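Local coordinates for cellulosomal scaffoldin (Acetivibrio cellulolyticus, PDB 3ZUC), which binds crystalline cellulose through this family 3b carbohydrate-binding module, one part of a major cellulosomal scaffoldin that probably also has cellulase activity, at residues V41-Y46 / L87-S92. Numbering follows the deposited sequence.
Sequences VKLHYY and LEIAFS. With EDO (1,2-ethanediol), chain C.
His44 and Glu88 face each other as a non-hydrogen-bonded pair of neighbouring antiparallel strands, 42-47 and 83-91, within one sheet of the CBM3 beta sandwich. Backbone bonds tie the flanking pairs, Leu43 with Ile89 and Tyr45 with Leu87; Leu43 N reaches Ile89 O at 3.0 Å. Glu88 runs alongside the imidazole. Its CB lies 3.8 Å from His44 CD2, and with CG anti to the backbone N (chi1 180°) the extended chain carries CG along the imidazole, 3.7 Å from His44 NE2. CD brings the carboxylate nearly coplanar with the ring, the planes 13° apart. OE1 then accepts the NE2-H hydrogen bond of His44 through its anti lone pair, at 2.7 Å. OE2 lies 3.8 Å from Lys42 CD, and a water bridges it to Lys42 NZ. On the far side of the imidazole, ND1 donates in the ring plane to Tyr46 OH at 2.8 Å, so both ring nitrogens are engaged and the ring's rotation is fixed; Tyr86 stacks on it. On the opposite face of the sheet Leu43 and Ile89 pack against Phe26 of strand 24-30 in the facing sheet, while Tyr45 OH bonds to Asn12. At the strand ends the Phe91 ring turns its edge to Val41 O, which lies 3.4 Å from CD1; a water that accepts from Phe91 N also lies 2.7 Å from Val41 O.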
ATOM      1  N   VAL A  41      -7.188  -6.873   6.830  1.00  8.01           N
ATOM      2  CA  VAL A  41      -6.334  -5.698   6.671  1.00  7.34           C
ATOM      3  C   VAL A  41      -6.318  -5.242   5.212  1.00  6.34           C
ATOM      4  O   VAL A  41      -6.153  -6.054   4.298  1.00  7.36           O
ATOM      5  CB  VAL A  41      -4.900  -6.008   7.150  1.00  7.96           C
ATOM      6  CG1 VAL A  41      -3.969  -4.860   6.842  1.00  8.50           C
ATOM      7  CG2 VAL A  41      -4.893  -6.300   8.640  1.00  9.12           C
ATOM      8  N   LYS A  42      -6.466  -3.941   5.001  0.60  5.98           N
ATOM      9  CA  LYS A  42      -6.307  -3.340   3.682  0.60  5.72           C
ATOM     10  C   LYS A  42      -5.260  -2.235   3.776  0.60  5.42           C
ATOM     11  O   LYS A  42      -5.051  -1.662   4.857  0.60  5.54           O
ATOM     12  CB  LYS A  42      -7.634  -2.748   3.162  0.60  6.32           C
ATOM     13  CG  LYS A  42      -8.804  -3.750   3.151  0.60  7.93           C
ATOM     14  CD  LYS A  42     -10.139  -3.153   2.738  0.60 10.65           C
ATOM     15  CE  LYS A  42     -11.230  -4.231   2.708  0.60 13.06           C
ATOM     16  NZ  LYS A  42     -12.599  -3.660   2.627  0.60 15.22           N
ATOM     17  N   LEU A  43      -4.634  -1.926   2.643  1.00  5.30           N
ATOM     18  CA  LEU A  43      -3.668  -0.838   2.544  1.00  5.40           C
ATOM     19  C   LEU A  43      -4.044   0.044   1.366  1.00  4.95           C
ATOM     20  O   LEU A  43      -4.492  -0.469   0.343  1.00  5.73           O
ATOM     21  CB  LEU A  43      -2.245  -1.375   2.298  1.00  5.63           C
ATOM     22  CG  LEU A  43      -1.780  -2.481   3.236  1.00  6.48           C
ATOM     23  CD1 LEU A  43      -0.475  -3.079   2.759  1.00  7.36           C
ATOM     24  CD2 LEU A  43      -1.661  -1.972   4.656  1.00  8.29           C
ATOM     25  N   HIS A  44      -3.842   1.358   1.484  1.00  4.98           N
ATOM     26  CA  HIS A  44      -4.028   2.273   0.359  1.00  5.12           C
ATOM     27  C   HIS A  44      -2.751   3.046   0.018  1.00  5.02           C
ATOM     28  O   HIS A  44      -2.037   3.524   0.906  1.00  5.94           O
ATOM     29  CB  HIS A  44      -5.098   3.340   0.627  1.00  5.51           C
ATOM     30  CG  HIS A  44      -6.487   2.824   0.707  1.00  5.62           C
ATOM     31  ND1 HIS A  44      -7.553   3.646   1.005  1.00  6.18           N
ATOM     32  CD2 HIS A  44      -6.994   1.591   0.515  1.00  6.06           C
ATOM     33  CE1 HIS A  44      -8.667   2.931   1.007  1.00  6.28           C
ATOM     34  NE2 HIS A  44      -8.355   1.679   0.711  1.00  6.39           N
ATOM     35  N   TYR A  45      -2.554   3.201  -1.282  1.00  4.95           N
ATOM     36  CA  TYR A  45      -1.521   4.065  -1.861  1.00  5.08           C
ATOM     37  C   TYR A  45      -2.225   5.046  -2.804  1.00  4.96           C
ATOM     38  O   TYR A  45      -2.870   4.612  -3.767  1.00  5.47           O
ATOM     39  CB  TYR A  45      -0.482   3.242  -2.612  1.00  5.50           C
ATOM     40  CG  TYR A  45       0.676   4.050  -3.145  1.00  5.41           C
ATOM     41  CD1 TYR A  45       0.622   4.657  -4.392  1.00  5.57           C
ATOM     42  CD2 TYR A  45       1.826   4.235  -2.380  1.00  5.59           C
ATOM     43  CE1 TYR A  45       1.682   5.419  -4.868  1.00  5.70           C
ATOM     44  CE2 TYR A  45       2.885   4.995  -2.840  1.00  5.69           C
ATOM     45  CZ  TYR A  45       2.817   5.579  -4.089  1.00  5.83           C
ATOM     46  OH  TYR A  45       3.916   6.299  -4.514  1.00  6.25           O
ATOM     47  N   TYR A  46      -2.114   6.340  -2.523  1.00  4.75           N
ATOM     48  CA  TYR A  46      -2.832   7.401  -3.226  1.00  5.22           C
ATOM     49  C   TYR A  46      -1.937   8.105  -4.239  1.00  5.22           C
ATOM     50  O   TYR A  46      -0.775   8.421  -3.954  1.00  5.51           O
ATOM     51  CB  TYR A  46      -3.316   8.439  -2.205  1.00  5.39           C
ATOM     52  CG  TYR A  46      -4.300   7.903  -1.200  1.00  5.44           C
ATOM     53  CD1 TYR A  46      -5.657   7.865  -1.498  1.00  5.58           C
ATOM     54  CD2 TYR A  46      -3.896   7.413   0.034  1.00  5.57           C
ATOM     55  CE1 TYR A  46      -6.588   7.371  -0.616  1.00  6.06           C
ATOM     56  CE2 TYR A  46      -4.819   6.914   0.931  1.00  6.28           C
ATOM     57  CZ  TYR A  46      -6.166   6.886   0.614  1.00  6.19           C
ATOM     58  OH  TYR A  46      -7.069   6.398   1.538  1.00  6.78           O
ATOM     59  N   LEU A  87      -4.654   2.729  -5.046  1.00  5.42           N
ATOM     60  CA  LEU A  87      -4.478   1.285  -4.993  1.00  5.44           C
ATOM     61  C   LEU A  87      -4.955   0.808  -3.636  1.00  5.23           C
ATOM     62  O   LEU A  87      -4.551   1.368  -2.616  1.00  5.76           O
ATOM     63  CB  LEU A  87      -2.992   0.971  -5.144  1.00  6.05           C
ATOM     64  CG  LEU A  87      -2.552  -0.450  -4.790  1.00  6.20           C
ATOM     65  CD1 LEU A  87      -3.091  -1.485  -5.740  1.00  7.26           C
ATOM     66  CD2 LEU A  87      -1.040  -0.520  -4.682  1.00  7.22           C
ATOM     67  N   GLU A  88      -5.775  -0.234  -3.618  1.00  5.23           N
ATOM     68  CA  GLU A  88      -6.171  -0.909  -2.395  1.00  5.55           C
ATOM     69  C   GLU A  88      -5.629  -2.336  -2.432  1.00  5.73           C
ATOM     70  O   GLU A  88      -5.967  -3.111  -3.334  1.00  6.16           O
ATOM     71  CB  GLU A  88      -7.697  -0.936  -2.234  1.00  6.48           C
ATOM     72  CG  GLU A  88      -8.145  -1.641  -0.968  1.00  7.35           C
ATOM     73  CD  GLU A  88      -9.609  -1.388  -0.678  1.00  8.63           C
ATOM     74  OE1 GLU A  88      -9.963  -0.311  -0.160  1.00  9.34           O
ATOM     75  OE2 GLU A  88     -10.427  -2.267  -0.997  1.00 11.42           O
ATOM     76  N   ILE A  89      -4.769  -2.657  -1.470  1.00  5.71           N
ATOM     77  CA  ILE A  89      -4.192  -3.980  -1.316  1.00  5.77           C
ATOM     78  C   ILE A  89      -4.981  -4.738  -0.259  1.00  5.88           C
ATOM     79  O   ILE A  89      -5.292  -4.192   0.801  1.00  6.53           O
ATOM     80  CB  ILE A  89      -2.712  -3.882  -0.914  1.00  6.53           C
ATOM     81  CG1 ILE A  89      -1.896  -3.200  -2.008  1.00  7.65           C
ATOM     82  CG2 ILE A  89      -2.142  -5.247  -0.583  1.00  7.53           C
ATOM     83  CD1 ILE A  89      -0.495  -2.835  -1.594  1.00  8.45           C
ATOM     84  N   ALA A  90      -5.282  -6.001  -0.564  1.00  6.28           N
ATOM     85  CA  ALA A  90      -6.001  -6.905   0.322  1.00  6.74           C
ATOM     86  C   ALA A  90      -5.238  -8.231   0.436  1.00  6.55           C
ATOM     87  O   ALA A  90      -4.422  -8.591  -0.418  1.00  7.49           O
ATOM     88  CB  ALA A  90      -7.393  -7.172  -0.224  1.00  8.19           C
ATOM     89  N   PHE A  91      -5.546  -8.940   1.508  1.00  7.33           N
ATOM     90  CA  PHE A  91      -4.960 -10.240   1.832  1.00  7.46           C
ATOM     91  C   PHE A  91      -6.063 -11.294   1.882  1.00  8.14           C
ATOM     92  O   PHE A  91      -7.118 -11.058   2.466  1.00  8.77           O
ATOM     93  CB  PHE A  91      -4.334 -10.211   3.231  1.00  7.76           C
ATOM     94  CG  PHE A  91      -3.173  -9.266   3.361  1.00  8.32           C
ATOM     95  CD1 PHE A  91      -3.377  -7.953   3.735  1.00  9.32           C
ATOM     96  CD2 PHE A  91      -1.878  -9.698   3.136  1.00  9.71           C
ATOM     97  CE1 PHE A  91      -2.311  -7.092   3.871  1.00 11.00           C
ATOM     98  CE2 PHE A  91      -0.809  -8.840   3.274  1.00 11.17           C
ATOM     99  CZ  PHE A  91      -1.022  -7.542   3.641  1.00 11.49           C
ATOM    100  N   SER A  92      -5.807 -12.464   1.308  1.00  8.69           N
ATOM    101  CA  SER A  92      -6.741 -13.566   1.404  1.00  9.72           C
ATOM    102  C   SER A  92      -6.648 -14.262   2.763  1.00  9.86           C
ATOM    103  O   SER A  92      -5.707 -14.059   3.524  1.00  9.88           O
ATOM    104  CB  SER A  92      -6.424 -14.585   0.325  1.00 11.72           C
ATOM    105  OG  SER A  92      -5.225 -15.236   0.684  1.00 12.78           O
TER
HETATM  106  C1  EDO C1155     -11.221   6.196   1.065  0.57  9.34           C
HETATM  107  O1  EDO C1155     -10.590   5.231   1.901  0.57  8.38           O
HETATM  108  C2  EDO C1155     -10.176   7.025   0.346  0.57 10.13           C
HETATM  109  O2  EDO C1155      -9.331   7.687   1.295  0.57  8.31           O
HETATM  110  O   HOH W   1      -7.729  -7.917   3.208  1.00  9.10           O
HETATM  111  O   HOH W   2     -12.860  -2.393   0.083  1.00 22.80           O